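Local coordinates for beta-lactamase Rm3 (Uncultured bacterium, PDB 5IQK), which catalyses beta-lactam hydrolysis as a zinc-dependent subclass B3 metallo-beta-lactamase, probably conferring resistance to such antibiotics, at residues P16-F20 with S241-V245; A53-I57 with E88-R92; I67-I73 with R92-A98; L173-D179 with C216-A222. All coordinates share one frame; numbering follows the deposited sequence.

Interaction 1: residues P16-F20 with S241-V245; sequences PFRLF and SDAFV
F17, the first residue of strand 17-20 to touch the 3-10 turn at 241-244, meets the ring of F244. The planes are within 16° of parallel, but the rings are displaced, centroids 5.6 Å apart, and meet only at their rims, where F17 CE1 lies 3.6 Å from F244 CZ. At R18 the backbone takes part, its carbonyl O approaching F244 CE2, while R18 NE bonds to G21 O. L19 then supplies the facial contact. F244 holds CG beside its own backbone N (chi1 -64°), which sets the ring under L19 CD2; that methyl sits 3.9 Å from the F244 ring centroid, a CH-pi arrangement 16° off the ring normal. The L19 carbonyl O comes within 3.6 Å of F244 CD2, adding a backbone contact to the same ring. F20 offers the edge of its ring, with S241 OG near the ring plane and 4.0 Å from F20 CD2. L19 and F20 form a classic beta bulge facing strand 23-25. Strand 17-20 is an outermost strand of the seven-stranded sheet; F17 also touches L233 of helix 229-239, F20 packs on L173 and M175 of strand 171-178, and L19 reaches I220 of strand 218-221.

Interaction 2: residues A53-I57 with E88-R92; sequences APKII and ELQRR
I57 carries CG1 beside its backbone N (chi1 -68°), which lays that branch alongside L89 of helix 86-93. The two side chains slide past each other in opposite directions, and L89 CD2 lies 3.5 Å from I57 CG1. R92, by contrast, is folded at chi2 and chi3, -74° and -62°, which brings its guanidinium back over I57 CD1. That methyl sits 3.8 Å from R92 NH1 and above one face of the planar group, displaced toward its rim, and the same methyl also touches R92 CG.

Around this centre the two helices, whose short axes here pass 10.2 Å apart, meet through smaller groups. E88 stretches its extended chain across A53, with OE1 3.4 Å from A53 CB, and its carboxylate also lies against the P54 ring. On the inner side I56 CD1 approaches L89 CD1 at 4.2 Å, the two side chains crossing at about a right angle. Both residues also rest on L44 of strand 42-45, so the helices pack side by side against one sheet, as in the alpha-beta/beta-alpha sandwich of the metallo-beta-lactamase superfamily.

No hydrogen bond or salt bridge joins the two segments. E88 rests its chain and a carboxylate oxygen on the A53 methyl and the P54 ring, and R92 offers CG and a guanidinium face to I57. Cohesion between these helices is therefore mainly dispersive and hydrophobic, from an aliphatic interior at L89 to an outer margin where charged side chains cover apolar ones.

Interaction 3: residues I67-I73 with R92-A98; sequences IEDVKLI and RSNALVA
I73 and V97 pair as parallel neighbours in the larger mixed sheet, where strand 70-74 leads through helix 86-93 to the parallel strand 96-99, a beta-alpha-beta crossover. The backbone bonding is compact. I73 N donates to L96 O at 3.0 Å, and I73 O receives A98 N at 2.8 Å, both nearly straight; the same carbonyl also takes a CA-H...O contact from V97 CA.

Apolar packing follows the I73 side chain, whose CB meets V97 CG2 at 3.9 Å while CG1 and CD1 pass over the A95 methyl. That methyl is wedged against the other strand, with A95 CB 3.5 Å from V70 O. Nearer the helix end, I67 CG1 lies against R92 CB, the two side chains crossing at about a right angle, and I67 also reaches S93 CB.

Polar links gather where helix 86-93 gives way to the strand. S93 OG, placed between its own N and carbonyl carbon (chi1 64°), accepts A95 N in an ST turn and is also hydrogen-bonded to L89 O, tying the turn to the helix before it. A water donates to V70 O nearby; its link to S93 O is doubtfully short. The charges of E68 and R92 are too far apart for a salt bridge, E68 OE2 and R92 NH2 being 4.5 Å apart. Another water spans the two residues instead, donating to E68 OE2 and R92 O while accepting from R92 NE at 2.7 Å.

Interaction 4: residues L173-D179 with C216-A222; sequences LNMVYAD and CDVLISA
The Y177 ring lies with one face over I220 O, while I220 CG2 approaches its CD1 and CE1 atoms and A222 CA comes obliquely to its far end, 3.6 Å from Y177 OH. That hydroxyl is hydrogen-bonded to D46. The second flat meeting is that of the N174 amide with the D217 carboxylate, their planes nearly parallel, although ND2 and OD2 make no hydrogen bond.

These residues flank a parallel strand pair, 171-178 with 218-221, joined by helix 200-212 as a beta-alpha-beta unit within the five-stranded sheet. V176 sits at the middle of the pairing: its N donates to V218 O and its O receives I220 N, each at 2.8 Å. The pattern continues with A178 N to I220 O and A222 N to A178 O.

M175 and V218 lie side by side on one face, the methionine bent at chi2 and chi3 (-63° and -76°), which turns M175 CE back to V218 CB at 3.6 Å. The opposite face carries V176 and L219, with L219 CD1 also 3.7 Å from A178 CB; there V176 CG2 meets the sulfur of C216, disulfide-bonded to C250.

Toward the zinc site, D179 OD1 is hydrogen-bonded to ND1 of H77, a zinc ligand, and so stands in the second shell; A222 precedes the ligand H223. At the other end N174 O takes V218 N and, by a markedly bent bond, D217 N, while N174 N donates almost straight (178°) to the anti side of D217 OD2 at 2.8 Å.

How the interactions relate
Interaction 4 is the buried one, while interactions 1, 2 and 3 are only partly buried. Both 3 and 4 pair parallel strands by backbone hydrogen bonds, but in different sheets and on different terms: interaction 4 runs a longer row of bonds and ends close to zinc, whereas interaction 3 has two backbone hydrogen bonds and gains waters near its exposed helix end. Interactions 1 and 2 have no hydrogen bonds across their segments and rest on packing, aromatic in the first and aliphatic in the second. Interactions 2 and 3 share R92 and helix 86-93 and adjoin directly, with Q90 reaching A95. Interaction 1 touches interaction 4: F20 on L173 and L19 on I220 join edge strand 17-20 to the other sheet, and V245 adds a loop contact on L173.

Interaction 1: residues P16-F20 with S241-V245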
# COMPACT_ATOMS: atom_id res chain seq x y z
N PRO A 16 -5.49 -9.25 13.30
CA PRO A 16 -4.84 -7.94 13.38
C PRO A 16 -3.89 -7.81 14.57
O PRO A 16 -4.06 -8.52 15.55
CB PRO A 16 -6.02 -6.98 13.51
CG PRO A 16 -7.05 -7.78 14.24
CD PRO A 16 -6.90 -9.19 13.72
N PHE A 17 -2.91 -6.91 14.48
CA PHE A 17 -1.92 -6.74 15.54
C PHE A 17 -1.28 -5.36 15.53
O PHE A 17 -1.24 -4.67 14.51
CB PHE A 17 -0.81 -7.81 15.43
CG PHE A 17 -0.13 -7.84 14.08
CD1 PHE A 17 1.07 -7.19 13.88
CD2 PHE A 17 -0.70 -8.54 13.03
CE1 PHE A 17 1.70 -7.22 12.64
CE2 PHE A 17 -0.08 -8.58 11.80
CZ PHE A 17 1.12 -7.92 11.60
N ARG A 18 -0.69 -4.98 16.64
CA ARG A 18 -0.01 -3.74 16.72
C ARG A 18 1.38 -3.85 16.17
O ARG A 18 2.08 -4.79 16.41
CB ARG A 18 0.08 -3.27 18.17
CG ARG A 18 0.98 -2.09 18.38
CD ARG A 18 1.20 -1.84 19.87
NE ARG A 18 0.82 -0.52 20.31
CZ ARG A 18 0.74 -0.19 21.57
NH1 ARG A 18 1.03 -1.09 22.48
NH2 ARG A 18 0.41 1.03 21.93
N LEU A 19 1.79 -2.86 15.42
CA LEU A 19 3.13 -2.83 14.86
C LEU A 19 4.07 -2.06 15.77
O LEU A 19 5.03 -2.61 16.30
CB LEU A 19 3.12 -2.20 13.47
CG LEU A 19 2.55 -3.11 12.41
CD1 LEU A 19 2.10 -2.27 11.22
CD2 LEU A 19 3.61 -4.12 12.00
N PHE A 20 3.76 -0.77 15.94
CA PHE A 20 4.49 0.10 16.84
C PHE A 20 3.61 1.28 17.21
O PHE A 20 3.05 1.94 16.34
CB PHE A 20 5.80 0.57 16.22
CG PHE A 20 6.66 1.35 17.18
CD1 PHE A 20 6.68 2.74 17.14
CD2 PHE A 20 7.43 0.70 18.12
CE1 PHE A 20 7.46 3.46 18.03
CE2 PHE A 20 8.21 1.41 19.02
CZ PHE A 20 8.23 2.79 18.97
N SER A 241 8.06 -5.62 19.86
CA SER A 241 8.01 -4.71 18.73
C SER A 241 9.36 -4.59 18.02
O SER A 241 9.41 -4.19 16.84
CB SER A 241 7.54 -3.32 19.18
OG SER A 241 8.53 -2.67 19.96
N ASP A 242 10.44 -4.93 18.72
CA ASP A 242 11.78 -4.93 18.13
C ASP A 242 11.80 -5.75 16.85
O ASP A 242 12.55 -5.47 15.91
CB ASP A 242 12.83 -5.49 19.09
CG ASP A 242 13.40 -4.44 20.03
OD1 ASP A 242 13.14 -3.23 19.83
OD2 ASP A 242 14.14 -4.83 20.95
N ALA A 243 10.98 -6.79 16.83
CA ALA A 243 10.93 -7.69 15.70
C ALA A 243 10.50 -7.00 14.41
O ALA A 243 10.83 -7.47 13.32
CB ALA A 243 9.99 -8.85 16.00
N PHE A 244 9.75 -5.90 14.52
CA PHE A 244 9.27 -5.18 13.34
C PHE A 244 10.21 -4.06 12.92
O PHE A 244 10.05 -3.46 11.86
CB PHE A 244 7.88 -4.61 13.58
CG PHE A 244 6.84 -5.66 13.81
CD1 PHE A 244 6.46 -6.51 12.79
CD2 PHE A 244 6.22 -5.79 15.05
CE1 PHE A 244 5.50 -7.48 13.00
CE2 PHE A 244 5.27 -6.77 15.26
CZ PHE A 244 4.91 -7.62 14.22
N VAL A 245 11.18 -3.76 13.78
CA VAL A 245 12.10 -2.64 13.57
C VAL A 245 13.38 -3.08 12.86
O VAL A 245 14.09 -3.96 13.32
CB VAL A 245 12.45 -1.97 14.92
CG1 VAL A 245 13.45 -0.84 14.72
CG2 VAL A 245 11.19 -1.46 15.55

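Interaction 2: residues A53-I57 with E88-R92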
# COMPACT_ATOMS: atom_id res chain seq x y z
N ALA A 53 -12.83 -5.61 2.17
CA ALA A 53 -13.39 -4.55 3.01
C ALA A 53 -14.06 -5.08 4.29
O ALA A 53 -13.80 -4.54 5.37
CB ALA A 53 -14.38 -3.71 2.19
N PRO A 54 -14.90 -6.13 4.20
CA PRO A 54 -15.47 -6.60 5.47
C PRO A 54 -14.44 -7.17 6.44
O PRO A 54 -14.65 -7.13 7.65
CB PRO A 54 -16.46 -7.70 5.04
CG PRO A 54 -16.65 -7.53 3.58
CD PRO A 54 -15.46 -6.85 3.04
N LYS A 55 -13.36 -7.72 5.90
CA LYS A 55 -12.32 -8.29 6.74
C LYS A 55 -11.54 -7.19 7.43
O LYS A 55 -11.24 -7.30 8.62
CB LYS A 55 -11.39 -9.17 5.91
CG LYS A 55 -12.07 -10.41 5.38
CD LYS A 55 -11.06 -11.43 4.88
CE LYS A 55 -11.74 -12.65 4.32
NZ LYS A 55 -10.77 -13.78 4.12
N ILE A 56 -11.23 -6.13 6.69
CA ILE A 56 -10.54 -4.98 7.28
C ILE A 56 -11.37 -4.35 8.39
O ILE A 56 -10.86 -4.07 9.47
CB ILE A 56 -10.23 -3.92 6.21
CG1 ILE A 56 -9.17 -4.47 5.25
CG2 ILE A 56 -9.74 -2.64 6.88
CD1 ILE A 56 -8.94 -3.62 3.96
N ILE A 57 -12.66 -4.16 8.13
CA ILE A 57 -13.58 -3.59 9.11
C ILE A 57 -13.67 -4.47 10.36
O ILE A 57 -13.63 -3.96 11.48
CB ILE A 57 -14.98 -3.38 8.50
CG1 ILE A 57 -14.91 -2.28 7.43
CG2 ILE A 57 -16.01 -3.04 9.58
CD1 ILE A 57 -16.19 -2.07 6.66
N GLU A 88 -16.43 0.62 -0.14
CA GLU A 88 -17.14 0.16 1.06
C GLU A 88 -16.59 0.80 2.33
O GLU A 88 -17.35 1.20 3.21
CB GLU A 88 -17.08 -1.37 1.18
CG GLU A 88 -17.77 -1.92 2.43
CD GLU A 88 -18.03 -3.42 2.37
OE1 GLU A 88 -17.63 -4.06 1.37
OE2 GLU A 88 -18.64 -3.96 3.32
N LEU A 89 -15.27 0.89 2.41
CA LEU A 89 -14.63 1.51 3.57
C LEU A 89 -15.04 2.98 3.67
O LEU A 89 -15.33 3.48 4.77
CB LEU A 89 -13.11 1.38 3.49
CG LEU A 89 -12.62 -0.06 3.61
CD1 LEU A 89 -11.14 -0.16 3.29
CD2 LEU A 89 -12.92 -0.61 5.02
N GLN A 90 -15.11 3.66 2.53
CA GLN A 90 -15.57 5.04 2.51
C GLN A 90 -17.02 5.16 2.97
O GLN A 90 -17.33 6.02 3.80
CB GLN A 90 -15.43 5.64 1.11
CG GLN A 90 -16.10 6.99 0.94
CD GLN A 90 -15.53 7.74 -0.25
OE1 GLN A 90 -16.01 7.59 -1.37
NE2 GLN A 90 -14.51 8.56 0.00
N ARG A 91 -17.89 4.30 2.47
CA ARG A 91 -19.29 4.35 2.86
C ARG A 91 -19.47 4.14 4.36
O ARG A 91 -20.31 4.79 4.99
CB ARG A 91 -20.11 3.31 2.10
CG ARG A 91 -20.53 3.74 0.71
CD ARG A 91 -21.63 2.84 0.18
NE ARG A 91 -21.27 1.43 0.26
CZ ARG A 91 -20.59 0.78 -0.68
NH1 ARG A 91 -20.18 1.42 -1.76
NH2 ARG A 91 -20.30 -0.51 -0.53
N ARG A 92 -18.68 3.24 4.93
CA ARG A 92 -18.84 2.88 6.35
C ARG A 92 -18.19 3.91 7.28
O ARG A 92 -18.54 3.98 8.46
CB ARG A 92 -18.25 1.49 6.61
CG ARG A 92 -19.04 0.32 6.00
CD ARG A 92 -20.34 0.06 6.76
NE ARG A 92 -20.09 -0.32 8.15
CZ ARG A 92 -19.84 -1.56 8.56
NH1 ARG A 92 -19.82 -2.55 7.69
NH2 ARG A 92 -19.62 -1.80 9.84

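Interaction 3: residues I67-I73 with R92-A98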
# COMPACT_ATOMS: atom_id res chain seq x y z
N ILE A 67 -14.66 1.60 12.49
CA ILE A 67 -14.55 2.13 11.13
C ILE A 67 -15.16 3.53 11.10
O ILE A 67 -14.74 4.39 10.33
CB ILE A 67 -15.25 1.21 10.10
CG1 ILE A 67 -15.02 1.73 8.67
CG2 ILE A 67 -16.74 1.08 10.40
CD1 ILE A 67 -13.58 1.75 8.27
N GLU A 68 -16.12 3.77 12.00
CA GLU A 68 -16.80 5.05 12.07
C GLU A 68 -15.84 6.16 12.50
O GLU A 68 -16.12 7.34 12.31
CB GLU A 68 -17.98 4.98 13.05
CG GLU A 68 -19.14 4.12 12.56
CD GLU A 68 -18.96 2.64 12.87
OE1 GLU A 68 -17.96 2.28 13.52
OE2 GLU A 68 -19.82 1.84 12.44
N ASP A 69 -14.72 5.77 13.10
CA ASP A 69 -13.76 6.75 13.60
C ASP A 69 -12.61 7.00 12.62
O ASP A 69 -11.73 7.81 12.88
CB ASP A 69 -13.21 6.31 14.95
CG ASP A 69 -14.27 6.36 16.04
OD1 ASP A 69 -15.15 7.24 15.96
OD2 ASP A 69 -14.21 5.53 16.97
N VAL A 70 -12.62 6.27 11.51
CA VAL A 70 -11.65 6.53 10.45
C VAL A 70 -12.03 7.83 9.74
O VAL A 70 -13.13 7.96 9.23
CB VAL A 70 -11.60 5.37 9.44
CG1 VAL A 70 -10.82 5.76 8.18
CG2 VAL A 70 -10.98 4.16 10.10
N LYS A 71 -11.11 8.78 9.71
CA LYS A 71 -11.44 10.09 9.14
C LYS A 71 -10.69 10.36 7.84
O LYS A 71 -11.01 11.30 7.12
CB LYS A 71 -11.18 11.18 10.16
CG LYS A 71 -12.11 11.01 11.37
CD LYS A 71 -12.18 12.21 12.28
CE LYS A 71 -13.04 11.88 13.49
NZ LYS A 71 -14.20 11.02 13.12
N LEU A 72 -9.71 9.52 7.54
CA LEU A 72 -8.96 9.64 6.28
C LEU A 72 -8.51 8.27 5.82
O LEU A 72 -7.99 7.49 6.61
CB LEU A 72 -7.76 10.55 6.45
CG LEU A 72 -6.85 10.79 5.24
CD1 LEU A 72 -7.58 11.43 4.07
CD2 LEU A 72 -5.65 11.62 5.65
N ILE A 73 -8.72 7.97 4.54
CA ILE A 73 -8.27 6.72 3.94
C ILE A 73 -7.25 7.04 2.85
O ILE A 73 -7.50 7.90 2.00
CB ILE A 73 -9.44 5.94 3.32
CG1 ILE A 73 -10.51 5.65 4.38
CG2 ILE A 73 -8.94 4.67 2.64
CD1 ILE A 73 -11.78 5.07 3.82
N ARG A 92 -18.68 3.24 4.93
CA ARG A 92 -18.84 2.88 6.35
C ARG A 92 -18.19 3.91 7.28
O ARG A 92 -18.54 3.98 8.46
CB ARG A 92 -18.25 1.49 6.61
CG ARG A 92 -19.04 0.32 6.00
CD ARG A 92 -20.34 0.06 6.76
NE ARG A 92 -20.09 -0.32 8.15
CZ ARG A 92 -19.84 -1.56 8.56
NH1 ARG A 92 -19.82 -2.55 7.69
NH2 ARG A 92 -19.62 -1.80 9.84
N SER A 93 -17.24 4.68 6.77
CA SER A 93 -16.54 5.66 7.59
C SER A 93 -16.94 7.10 7.28
O SER A 93 -16.81 7.99 8.12
CB SER A 93 -15.03 5.50 7.42
OG SER A 93 -14.64 5.78 6.09
N ASN A 94 -17.42 7.31 6.05
CA ASN A 94 -17.71 8.63 5.51
C ASN A 94 -16.42 9.45 5.42
O ASN A 94 -16.45 10.68 5.43
CB ASN A 94 -18.77 9.34 6.37
CG ASN A 94 -19.46 10.46 5.62
OD1 ASN A 94 -19.49 10.48 4.39
ND2 ASN A 94 -20.03 11.41 6.37
N ALA A 95 -15.29 8.75 5.30
CA ALA A 95 -13.98 9.40 5.18
C ALA A 95 -13.65 9.73 3.74
O ALA A 95 -14.08 9.03 2.81
CB ALA A 95 -12.89 8.50 5.77
N LEU A 96 -12.87 10.79 3.54
CA LEU A 96 -12.31 11.07 2.22
C LEU A 96 -11.18 10.10 1.90
O LEU A 96 -10.52 9.61 2.82
CB LEU A 96 -11.80 12.50 2.12
CG LEU A 96 -12.91 13.54 2.11
CD1 LEU A 96 -12.35 14.91 2.45
CD2 LEU A 96 -13.58 13.53 0.74
N VAL A 97 -10.98 9.83 0.61
CA VAL A 97 -9.88 8.98 0.17
C VAL A 97 -8.82 9.82 -0.54
O VAL A 97 -9.14 10.60 -1.44
CB VAL A 97 -10.38 7.86 -0.79
CG1 VAL A 97 -9.22 7.16 -1.43
CG2 VAL A 97 -11.26 6.86 -0.04
N ALA A 98 -7.56 9.67 -0.15
CA ALA A 98 -6.48 10.39 -0.82
C ALA A 98 -5.69 9.44 -1.71
O ALA A 98 -5.30 8.35 -1.30
CB ALA A 98 -5.57 11.05 0.20
O HOH W 1 -20.49 2.04 9.29
O HOH W 2 -15.19 9.75 8.96

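Interaction 4: residues L173-D179 with C216-A222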
# COMPACT_ATOMS: atom_id res chain seq x y z
N LEU A 173 9.50 6.35 16.10
CA LEU A 173 10.09 5.63 14.99
C LEU A 173 9.50 6.13 13.68
O LEU A 173 8.37 6.60 13.64
CB LEU A 173 9.87 4.12 15.14
CG LEU A 173 10.63 3.46 16.28
CD1 LEU A 173 10.37 1.97 16.27
CD2 LEU A 173 12.12 3.76 16.19
N ASN A 174 10.30 6.04 12.62
CA ASN A 174 9.83 6.38 11.28
C ASN A 174 9.14 5.20 10.61
O ASN A 174 9.74 4.14 10.43
CB ASN A 174 11.00 6.88 10.42
CG ASN A 174 11.67 8.10 11.00
OD1 ASN A 174 11.00 9.07 11.36
ND2 ASN A 174 12.99 8.06 11.13
N MET A 175 7.87 5.39 10.28
CA MET A 175 7.06 4.35 9.67
C MET A 175 6.99 4.57 8.17
O MET A 175 6.93 5.71 7.70
CB MET A 175 5.65 4.32 10.25
CG MET A 175 5.60 4.54 11.75
SD MET A 175 6.44 3.25 12.70
CE MET A 175 5.23 1.93 12.57
N VAL A 176 7.01 3.48 7.43
CA VAL A 176 6.94 3.55 5.98
C VAL A 176 5.94 2.53 5.47
O VAL A 176 6.04 1.35 5.81
CB VAL A 176 8.31 3.30 5.32
CG1 VAL A 176 8.18 3.32 3.79
CG2 VAL A 176 9.34 4.34 5.78
N TYR A 177 4.98 2.98 4.67
CA TYR A 177 4.12 2.09 3.91
C TYR A 177 4.58 2.20 2.47
O TYR A 177 4.36 3.23 1.83
CB TYR A 177 2.64 2.48 4.04
CG TYR A 177 1.67 1.47 3.44
CD1 TYR A 177 1.06 0.51 4.24
CD2 TYR A 177 1.37 1.47 2.08
CE1 TYR A 177 0.18 -0.42 3.71
CE2 TYR A 177 0.50 0.54 1.53
CZ TYR A 177 -0.10 -0.40 2.36
OH TYR A 177 -0.97 -1.31 1.83
N ALA A 178 5.27 1.17 1.98
CA ALA A 178 5.86 1.22 0.64
C ALA A 178 4.94 0.59 -0.38
O ALA A 178 4.47 -0.54 -0.20
CB ALA A 178 7.21 0.54 0.62
N ASP A 179 4.68 1.32 -1.45
CA ASP A 179 3.89 0.77 -2.53
C ASP A 179 4.66 -0.35 -3.23
O ASP A 179 5.88 -0.45 -3.13
CB ASP A 179 3.52 1.86 -3.54
CG ASP A 179 2.42 1.39 -4.49
OD1 ASP A 179 1.71 0.41 -4.14
OD2 ASP A 179 2.29 1.99 -5.56
N CYS A 216 13.60 5.04 7.68
CA CYS A 216 12.83 3.81 7.58
C CYS A 216 13.03 2.85 8.75
O CYS A 216 13.77 1.88 8.63
CB CYS A 216 13.19 3.11 6.27
SG CYS A 216 12.20 1.66 5.83
N ASP A 217 12.36 3.10 9.87
CA ASP A 217 12.46 2.18 11.01
C ASP A 217 11.51 0.98 10.93
O ASP A 217 11.92 -0.14 11.22
CB ASP A 217 12.20 2.94 12.31
CG ASP A 217 13.27 3.96 12.59
OD1 ASP A 217 14.46 3.63 12.41
OD2 ASP A 217 12.92 5.10 12.98
N VAL A 218 10.25 1.23 10.59
CA VAL A 218 9.29 0.14 10.42
C VAL A 218 8.64 0.17 9.04
O VAL A 218 7.92 1.11 8.68
CB VAL A 218 8.18 0.16 11.51
CG1 VAL A 218 7.20 -1.00 11.28
CG2 VAL A 218 8.78 0.09 12.92
N LEU A 219 8.89 -0.88 8.28
CA LEU A 219 8.37 -1.00 6.92
C LEU A 219 7.17 -1.95 6.84
O LEU A 219 7.21 -3.07 7.34
CB LEU A 219 9.47 -1.48 5.97
CG LEU A 219 9.04 -1.82 4.54
CD1 LEU A 219 8.54 -0.54 3.86
CD2 LEU A 219 10.17 -2.46 3.74
N ILE A 220 6.11 -1.47 6.20
CA ILE A 220 5.03 -2.33 5.73
C ILE A 220 4.91 -2.17 4.21
O ILE A 220 4.69 -1.06 3.71
CB ILE A 220 3.68 -2.00 6.39
CG1 ILE A 220 3.79 -2.02 7.92
CG2 ILE A 220 2.62 -2.99 5.92
CD1 ILE A 220 4.04 -0.64 8.52
N SER A 221 5.07 -3.26 3.47
CA SER A 221 4.89 -3.21 2.01
C SER A 221 3.45 -3.56 1.63
O SER A 221 2.80 -4.36 2.30
CB SER A 221 5.86 -4.17 1.32
OG SER A 221 5.80 -5.45 1.93
N ALA A 222 2.97 -2.97 0.53
CA ALA A 222 1.60 -3.14 0.07
C ALA A 222 1.24 -4.63 -0.04
O ALA A 222 0.13 -5.03 0.32
CB ALA A 222 1.40 -2.43 -1.27